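Local coordinates for protein phosphoserine aminotransferase SerC (Cytophaga hutchinsonii ATCC 33406, PDB 3FFR) that probably catalyses the pyridoxal-phosphate-dependent, reversible transamination between phosphoserine and 2-oxoglutarate, a step of serine biosynthesis, at residues S13-Y16 and P17-Q21; I24-D28 and E29-V33; S170-P173 and Y174-F177; E242-A246 and M247-L251. All coordinates share one frame; numbering follows the deposited sequence.

In the fold
Contacts 1, 2, 3 and 4 follow one another along the chain. Contact 1 (13-21) opens helix 19-28 and contact 2 (24-33) closes it, their centres about 16 Å apart. Contact 4 (242-251) starts helix 246-262, which packs against helix 19-28. Its centre is about 12 Å from that of contact 2, and Ala-26, Ile-31 and Gly-32 touch Met-247 or Phe-250. Contact 3 (170-177) stands apart, about 30 Å from contact 2 between centres, in the loop joining strands 163-167 and 184-188 of the seven-stranded sheet. Both ends of helix 19-28 and the start of helix 246-262 thus lie at the dimer interface, while no other chain touches contact 3.

Contact 1. Residues S13-Y16 and P17-Q21; sequences SELY and PTVRQ
Val-19 N holds the carbonyl oxygen of Tyr-16. It donates to Tyr-16 O at 2.9 Å, with a nearly straight N-H...O angle of 164°, from above the carbonyl plane. Water 1 lies 3.0 Å from Tyr-16 O, where it may donate, and it accepts from Arg-20 N at 2.9 Å. It links the Tyr-16 carbonyl region to the backbone amide of Arg-20. The ring of Tyr-16 swings away from the backbone N (chi1 -162°), which brings one face over the next residue. Pro-17 CD sits 3.5 Å from the Tyr-16 ring centroid, a CH-pi contact over the face. At the ring edge, in its plane, Thr-18 OG1 is 3.3 Å from Tyr-16 CD2. That hydroxyl is hydrogen-bonded to Asp-258. Residues 16 to 19 form a type I beta turn, which leads the loop after strand 6-8 into helix 19-28. Val-19 points back at the loop. Its CG1 meets Leu-15 CD1 at 3.9 Å, the two side chains crossing at about a right angle. Its CG2 meets Tyr-16 CB at 3.8 Å. Helix 246-262 packs on Tyr-16 and Val-19, through Val-255 among others. The extended Arg-20 chain leads away from the turn to a salt bridge with Asp-28 of the second subunit.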
# COMPACT_ATOMS: atom_id res chain seq x y z
N SER A 13 -14.27 -6.81 5.18
CA SER A 13 -15.25 -7.59 5.93
C SER A 13 -14.98 -7.48 7.42
O SER A 13 -14.07 -6.79 7.87
CB SER A 13 -15.28 -9.06 5.49
OG SER A 13 -16.46 -9.74 5.91
N GLU A 14 -15.78 -8.21 8.19
CA GLU A 14 -15.63 -8.23 9.63
C GLU A 14 -14.16 -8.55 9.99
O GLU A 14 -13.56 -9.48 9.46
CB GLU A 14 -16.60 -9.26 10.23
CG GLU A 14 -16.87 -9.16 11.69
CD GLU A 14 -17.56 -7.88 12.13
OE1 GLU A 14 -18.30 -7.20 11.36
OE2 GLU A 14 -17.37 -7.58 13.31
N LEU A 15 -13.56 -7.75 10.88
CA LEU A 15 -12.17 -8.02 11.29
C LEU A 15 -12.10 -9.28 12.15
O LEU A 15 -13.01 -9.62 12.91
CB LEU A 15 -11.53 -6.82 12.02
CG LEU A 15 -11.58 -5.50 11.27
CD1 LEU A 15 -10.77 -4.42 12.05
CD2 LEU A 15 -11.03 -5.60 9.86
N TYR A 16 -10.99 -9.98 12.02
CA TYR A 16 -10.74 -11.16 12.82
C TYR A 16 -10.93 -10.70 14.29
O TYR A 16 -10.55 -9.57 14.66
CB TYR A 16 -9.35 -11.73 12.53
CG TYR A 16 -9.23 -13.15 12.98
CD1 TYR A 16 -9.71 -14.20 12.19
CD2 TYR A 16 -8.63 -13.47 14.19
CE1 TYR A 16 -9.61 -15.51 12.61
CE2 TYR A 16 -8.53 -14.79 14.60
CZ TYR A 16 -9.02 -15.80 13.82
OH TYR A 16 -8.94 -17.12 14.24
N PRO A 17 -11.53 -11.55 15.13
CA PRO A 17 -11.97 -11.08 16.44
C PRO A 17 -10.88 -10.58 17.37
O PRO A 17 -11.14 -9.81 18.31
CB PRO A 17 -12.71 -12.28 17.04
CG PRO A 17 -12.25 -13.44 16.28
CD PRO A 17 -11.93 -12.95 14.90
N THR A 18 -9.66 -10.98 17.10
CA THR A 18 -8.53 -10.56 17.96
C THR A 18 -7.86 -9.28 17.51
O THR A 18 -6.96 -8.77 18.17
CB THR A 18 -7.46 -11.65 18.01
OG1 THR A 18 -7.03 -11.95 16.67
CG2 THR A 18 -8.02 -12.92 18.68
N VAL A 19 -8.28 -8.78 16.35
CA VAL A 19 -7.61 -7.63 15.76
C VAL A 19 -7.64 -6.44 16.68
O VAL A 19 -6.64 -5.72 16.82
CB VAL A 19 -8.13 -7.30 14.34
CG1 VAL A 19 -7.65 -5.91 13.87
CG2 VAL A 19 -7.66 -8.37 13.34
N ARG A 20 -8.77 -6.20 17.33
CA ARG A 20 -8.83 -5.01 18.22
C ARG A 20 -7.73 -5.03 19.27
O ARG A 20 -7.00 -4.05 19.46
CB ARG A 20 -10.21 -4.87 18.88
CG ARG A 20 -10.33 -3.64 19.74
CD ARG A 20 -11.69 -3.51 20.42
NE ARG A 20 -11.72 -2.19 21.05
CZ ARG A 20 -12.29 -1.11 20.52
NH1 ARG A 20 -12.99 -1.20 19.38
NH2 ARG A 20 -12.21 0.05 21.17
N GLN A 21 -7.59 -6.16 19.95
CA GLN A 21 -6.57 -6.19 21.00
C GLN A 21 -5.17 -6.14 20.40
O GLN A 21 -4.30 -5.48 20.97
CB GLN A 21 -6.76 -7.32 22.02
CG GLN A 21 -5.69 -7.25 23.16
CD GLN A 21 -5.53 -5.86 23.82
OE1 GLN A 21 -6.48 -5.33 24.43
NE2 GLN A 21 -4.32 -5.29 23.74
O HOH W 1 -11.37 -7.14 16.31

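Contact 2. Residues I24-D28 and E29-V33; sequences ITALD and EKIGV
Ala-26 and Ile-31 make the tight side of this contact. Ile-31 N donates to Ala-26 O at 3.0 Å, in the carbonyl plane, with an N-H...O angle of 160°. Water 2 donates to the same oxygen and accepts from Gly-32 N at 3.0 Å. Ile-31 CG1 lies against the Ala-26 backbone, 3.8 Å from Ala-26 CA, and Ala-26 CB and Ile-31 CB are 4.3 Å apart. Phe-250 and Met-247 of helix 246-262 pack against Ala-26, and Phe-250 also touches Ile-31. Lys-30 has a positive phi of 59°, and its N donates to Leu-27 O at 3.2 Å from well above the carbonyl plane. Together with the Ile-31 bond this is a Schellman motif, which ends helix 19-28. One residue earlier, Glu-29 N still makes a helical bond to Thr-25 O at 2.8 Å. The looser side is Thr-25 and Glu-29, partly exposed and lying side by side, pointing the same way. The closest side-chain approach is Thr-25 CG2 to Glu-29 OE2 at 3.4 Å, while Glu-29 CG lies 3.3 Å from Thr-25 O. CG2 is the branch turned away from the backbone N. The polar branch, Thr-25 OG1, bonds instead to Gln-21 O. Asp-28 and Lys-30 reach the second subunit, where they pair with Arg-20 and with Glu-14; Lys-30 NZ also bonds to Lys-5 O there.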
# COMPACT_ATOMS: atom_id res chain seq x y z
N ILE A 24 -4.27 -2.63 19.67
CA ILE A 24 -3.93 -1.90 20.90
C ILE A 24 -2.47 -2.19 21.24
O ILE A 24 -1.68 -1.30 21.63
CB ILE A 24 -4.84 -2.21 22.08
CG1 ILE A 24 -6.26 -1.77 21.74
CG2 ILE A 24 -4.35 -1.48 23.31
CD1 ILE A 24 -6.37 -0.37 21.36
N THR A 25 -2.09 -3.44 21.05
CA THR A 25 -0.69 -3.83 21.26
C THR A 25 0.23 -3.06 20.31
O THR A 25 1.30 -2.58 20.70
CB THR A 25 -0.48 -5.32 21.08
OG1 THR A 25 -1.30 -6.04 22.02
CG2 THR A 25 0.96 -5.69 21.34
N ALA A 26 -0.19 -2.94 19.06
CA ALA A 26 0.59 -2.20 18.03
C ALA A 26 0.83 -0.77 18.46
O ALA A 26 1.92 -0.22 18.30
CB ALA A 26 -0.12 -2.23 16.62
N LEU A 27 -0.21 -0.17 19.02
CA LEU A 27 -0.10 1.23 19.43
C LEU A 27 0.83 1.32 20.63
O LEU A 27 1.71 2.19 20.70
CB LEU A 27 -1.47 1.80 19.78
CG LEU A 27 -2.45 1.95 18.62
CD1 LEU A 27 -3.86 2.24 19.15
CD2 LEU A 27 -1.95 2.99 17.57
N ASP A 28 0.64 0.40 21.55
CA ASP A 28 1.42 0.38 22.79
C ASP A 28 2.90 0.19 22.56
O ASP A 28 3.75 0.82 23.24
CB ASP A 28 0.95 -0.72 23.75
CG ASP A 28 -0.32 -0.37 24.48
OD1 ASP A 28 -0.69 0.81 24.47
OD2 ASP A 28 -0.92 -1.26 25.12
N GLU A 29 3.20 -0.66 21.58
CA GLU A 29 4.60 -1.00 21.24
C GLU A 29 5.23 -0.05 20.24
O GLU A 29 6.41 -0.18 19.91
CB GLU A 29 4.73 -2.41 20.69
CG GLU A 29 4.32 -3.47 21.76
CD GLU A 29 4.58 -4.92 21.34
OE1 GLU A 29 5.11 -5.18 20.25
OE2 GLU A 29 4.23 -5.81 22.14
N LYS A 30 4.43 0.90 19.77
CA LYS A 30 4.87 1.88 18.77
C LYS A 30 5.37 1.23 17.47
O LYS A 30 6.32 1.67 16.84
CB LYS A 30 5.92 2.85 19.35
CG LYS A 30 5.29 3.75 20.42
CD LYS A 30 6.22 4.89 20.80
CE LYS A 30 5.50 5.94 21.66
NZ LYS A 30 6.35 7.12 21.98
N ILE A 31 4.65 0.20 17.05
CA ILE A 31 4.97 -0.52 15.83
C ILE A 31 4.97 0.43 14.63
O ILE A 31 5.71 0.23 13.68
CB ILE A 31 3.98 -1.72 15.60
CG1 ILE A 31 4.12 -2.77 16.69
CG2 ILE A 31 4.19 -2.34 14.18
CD1 ILE A 31 5.48 -3.43 16.75
N GLY A 32 4.16 1.48 14.72
CA GLY A 32 4.00 2.45 13.61
C GLY A 32 5.11 3.48 13.54
O GLY A 32 5.23 4.26 12.57
N VAL A 33 5.95 3.43 14.56
CA VAL A 33 7.05 4.38 14.77
C VAL A 33 8.42 3.80 14.45
O VAL A 33 9.33 4.51 14.02
CB VAL A 33 7.04 4.89 16.25
CG1 VAL A 33 8.23 5.83 16.56
CG2 VAL A 33 5.70 5.62 16.56
O HOH W 2 2.01 2.12 16.64

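Contact 3. Residues S170-P173 and Y174-F177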
# COMPACT_ATOMS: atom_id res chain seq x y z
N SER A 170 -10.01 -14.18 -2.24
CA SER A 170 -11.24 -14.26 -1.43
C SER A 170 -11.49 -15.64 -0.87
O SER A 170 -12.62 -15.99 -0.48
CB SER A 170 -12.44 -13.73 -2.20
OG SER A 170 -12.63 -14.47 -3.41
N SER A 171 -10.43 -16.45 -0.80
CA SER A 171 -10.58 -17.82 -0.26
C SER A 171 -9.48 -18.32 0.67
O SER A 171 -9.77 -19.04 1.62
CB SER A 171 -10.77 -18.81 -1.40
OG SER A 171 -9.68 -18.76 -2.30
N LEU A 172 -8.20 -18.04 0.38
CA LEU A 172 -7.11 -18.51 1.24
C LEU A 172 -7.42 -18.02 2.66
O LEU A 172 -7.78 -16.86 2.85
CB LEU A 172 -5.75 -17.99 0.72
CG LEU A 172 -4.46 -18.67 1.17
CD1 LEU A 172 -4.40 -20.10 0.66
CD2 LEU A 172 -3.23 -17.88 0.68
N PRO A 173 -7.22 -18.88 3.69
CA PRO A 173 -6.63 -20.21 3.68
C PRO A 173 -7.51 -21.45 3.52
O PRO A 173 -7.11 -22.53 3.95
CB PRO A 173 -5.97 -20.25 5.07
CG PRO A 173 -6.94 -19.49 5.96
CD PRO A 173 -7.51 -18.41 5.06
N TYR A 174 -8.68 -21.30 2.91
CA TYR A 174 -9.59 -22.44 2.68
C TYR A 174 -9.00 -23.52 1.73
O TYR A 174 -8.87 -24.69 2.10
CB TYR A 174 -10.98 -22.01 2.26
CG TYR A 174 -11.84 -23.22 2.10
CD1 TYR A 174 -12.24 -23.95 3.22
CD2 TYR A 174 -12.20 -23.69 0.84
CE1 TYR A 174 -13.01 -25.13 3.07
CE2 TYR A 174 -12.95 -24.84 0.68
CZ TYR A 174 -13.36 -25.57 1.78
OH TYR A 174 -14.12 -26.72 1.57
N PRO A 175 -8.70 -23.16 0.47
CA PRO A 175 -8.07 -24.19 -0.36
C PRO A 175 -6.76 -24.68 0.18
O PRO A 175 -5.97 -23.91 0.73
CB PRO A 175 -7.83 -23.48 -1.68
CG PRO A 175 -7.75 -22.01 -1.31
CD PRO A 175 -8.77 -21.87 -0.24
N LYS A 176 -6.54 -25.98 -0.01
CA LYS A 176 -5.29 -26.60 0.38
C LYS A 176 -4.56 -27.01 -0.89
O LYS A 176 -4.80 -28.06 -1.49
CB LYS A 176 -5.49 -27.80 1.30
CG LYS A 176 -4.15 -28.31 1.83
CD LYS A 176 -4.25 -29.43 2.85
CE LYS A 176 -2.87 -29.76 3.40
NZ LYS A 176 -1.94 -30.18 2.32
N PHE A 177 -3.67 -26.14 -1.32
CA PHE A 177 -2.95 -26.36 -2.57
C PHE A 177 -1.91 -27.44 -2.52
O PHE A 177 -1.32 -27.74 -1.48
CB PHE A 177 -2.32 -25.06 -3.11
CG PHE A 177 -3.34 -24.01 -3.48
CD1 PHE A 177 -4.09 -24.14 -4.66
CD2 PHE A 177 -3.62 -22.96 -2.64
CE1 PHE A 177 -5.08 -23.25 -4.98
CE2 PHE A 177 -4.60 -22.04 -2.96
CZ PHE A 177 -5.34 -22.19 -4.14
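A backbone hydrogen bond joins Ser-171 and Tyr-174: Tyr-174 N donates to Ser-171 O at 2.8 Å, with an N-H...O angle of 161°. The donor is tilted 25° from the carbonyl plane. This bond closes a type VIa beta turn, with cis Pro-173 at its third position. The chain turns at Leu-172 and Pro-173, and the carbonyl of Ser-171 faces back to Tyr-174 N. The loop links strands 163-167 and 184-188, neighbours in the seven-stranded sheet of the aminotransferase fold. Apolar contacts come next. Pro-175 CD packs 3.8 Å from Ser-171 CB. Leu-172 starts away from the following residues, but with CG anti to the backbone N (chi1 -162°) its CD1 returns to them. In the conformer described, Leu-172 CD1 meets the Phe-177 ring at its edge, near its plane, 4.1 Å from CE2. It is also 4.3 Å from Pro-175 CG. Helix 149-152 adds Val-149 against both Pro-175 and Phe-177. The polar ends find other partners. Ser-171 OG is hydrogen-bonded to His-138 ND1. The Tyr-174 ring leaves the loop, and its OH bonds to Glu-272, while Tyr-174 O accepts from Arg-268.

Contact 4. Residues E242-A246 and M247-L251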
# COMPACT_ATOMS: atom_id res chain seq x y z
N GLU A 242 10.66 -0.58 -0.14
CA GLU A 242 10.09 0.70 0.30
C GLU A 242 9.58 0.61 1.74
O GLU A 242 9.58 -0.47 2.32
CB GLU A 242 8.94 1.10 -0.63
CG GLU A 242 7.58 0.46 -0.32
CD GLU A 242 7.40 -1.03 -0.70
OE1 GLU A 242 8.36 -1.76 -1.01
OE2 GLU A 242 6.24 -1.49 -0.70
N THR A 243 9.14 1.73 2.33
CA THR A 243 8.58 1.67 3.69
C THR A 243 7.20 1.00 3.56
O THR A 243 6.32 1.51 2.87
CB THR A 243 8.45 3.04 4.36
OG1 THR A 243 9.68 3.78 4.14
CG2 THR A 243 8.15 2.87 5.88
N PRO A 244 7.01 -0.14 4.23
CA PRO A 244 5.77 -0.85 4.02
C PRO A 244 4.70 -0.58 5.05
O PRO A 244 4.92 0.16 6.00
CB PRO A 244 6.21 -2.28 4.22
CG PRO A 244 7.20 -2.20 5.31
CD PRO A 244 7.93 -0.90 5.11
N ASN A 245 3.60 -1.30 4.92
CA ASN A 245 2.48 -1.21 5.87
C ASN A 245 2.79 -2.12 7.05
O ASN A 245 2.31 -3.24 7.16
CB ASN A 245 1.18 -1.60 5.22
CG ASN A 245 -0.01 -1.35 6.12
OD1 ASN A 245 0.15 -1.10 7.33
ND2 ASN A 245 -1.23 -1.45 5.54
N ALA A 246 3.64 -1.61 7.93
CA ALA A 246 4.06 -2.35 9.13
C ALA A 246 2.91 -2.75 10.03
O ALA A 246 2.93 -3.79 10.68
CB ALA A 246 5.13 -1.54 9.91
N MSE A 247 1.90 -1.88 10.09
CA MSE A 247 0.75 -2.15 10.96
C MSE A 247 0.12 -3.46 10.52
O MSE A 247 -0.15 -4.38 11.35
CB MSE A 247 -0.30 -1.02 10.97
CG MSE A 247 0.28 0.34 11.36
SE MSE A 247 0.99 0.37 13.18
CE MSE A 247 -0.57 0.69 14.17
N ASN A 248 -0.11 -3.59 9.21
CA ASN A 248 -0.72 -4.82 8.70
C ASN A 248 0.21 -6.02 8.74
O ASN A 248 -0.24 -7.14 8.92
CB ASN A 248 -1.35 -4.69 7.31
CG ASN A 248 -2.82 -4.35 7.36
OD1 ASN A 248 -3.42 -4.23 8.44
ND2 ASN A 248 -3.43 -4.18 6.17
N ILE A 249 1.50 -5.81 8.54
CA ILE A 249 2.45 -6.94 8.65
C ILE A 249 2.41 -7.45 10.10
O ILE A 249 2.42 -8.65 10.37
CB ILE A 249 3.88 -6.55 8.18
CG1 ILE A 249 3.84 -6.28 6.66
CG2 ILE A 249 4.88 -7.68 8.48
CD1 ILE A 249 5.15 -5.65 6.07
N PHE A 250 2.33 -6.51 11.03
CA PHE A 250 2.23 -6.84 12.46
C PHE A 250 0.95 -7.62 12.74
O PHE A 250 0.94 -8.71 13.34
CB PHE A 250 2.24 -5.57 13.31
CG PHE A 250 2.12 -5.83 14.79
CD1 PHE A 250 3.25 -6.16 15.53
CD2 PHE A 250 0.92 -5.68 15.44
CE1 PHE A 250 3.17 -6.37 16.90
CE2 PHE A 250 0.83 -5.89 16.81
CZ PHE A 250 1.96 -6.24 17.53
N LEU A 251 -0.16 -7.05 12.29
CA LEU A 251 -1.45 -7.67 12.54
C LEU A 251 -1.53 -9.04 11.87
O LEU A 251 -2.11 -9.97 12.42
CB LEU A 251 -2.61 -6.78 12.05
CG LEU A 251 -2.86 -5.46 12.77
CD1 LEU A 251 -3.96 -4.72 12.00
CD2 LEU A 251 -3.23 -5.68 14.28
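Ile-249 N donates to Asn-245 O at 3.0 Å in the first turn of helix 246-262, where Asn-245 is the N-cap. Phe-250 N follows, donating to Ala-246 O at 2.8 Å. Asn-245 is also the centre of an inverse gamma turn, in which Ala-246 N makes a weak bond to Pro-244 O. The side chain of Asn-245 does the capping. Its CG stands anti to the backbone N (chi1 -173°), which carries OD1 across to the first turn. Asn-248 N donates to Asn-245 OD1 at 3.1 Å with an N-H...O angle of 166°. The donor sits well above the amide plane of Asn-245. The other end of this amide is held too, since Asn-245 ND2 bonds to Gly-198 O. The amide is thus fixed at both ends, and OD1 faces the helix N-terminus. The amide of Asn-248 lies close to that of Asn-245, with planes 18° apart and Asn-248 CB 3.7 Å from Asn-245 ND2. Asn-248 ND2 has its partner in Pro-196 O. Met-247 is a selenomethionine; its chain bends away from the cap toward helix 19-28. Thr-243, nearby, is hydrogen-bonded to the lysine-bound pyridoxal phosphate of the second subunit, so the loop before the helix borders the neighbour's active site. Ile-249 crosses Pro-244 at about a right angle, and Ile-249 CD1 lies 4.0 Å from Pro-244 CB.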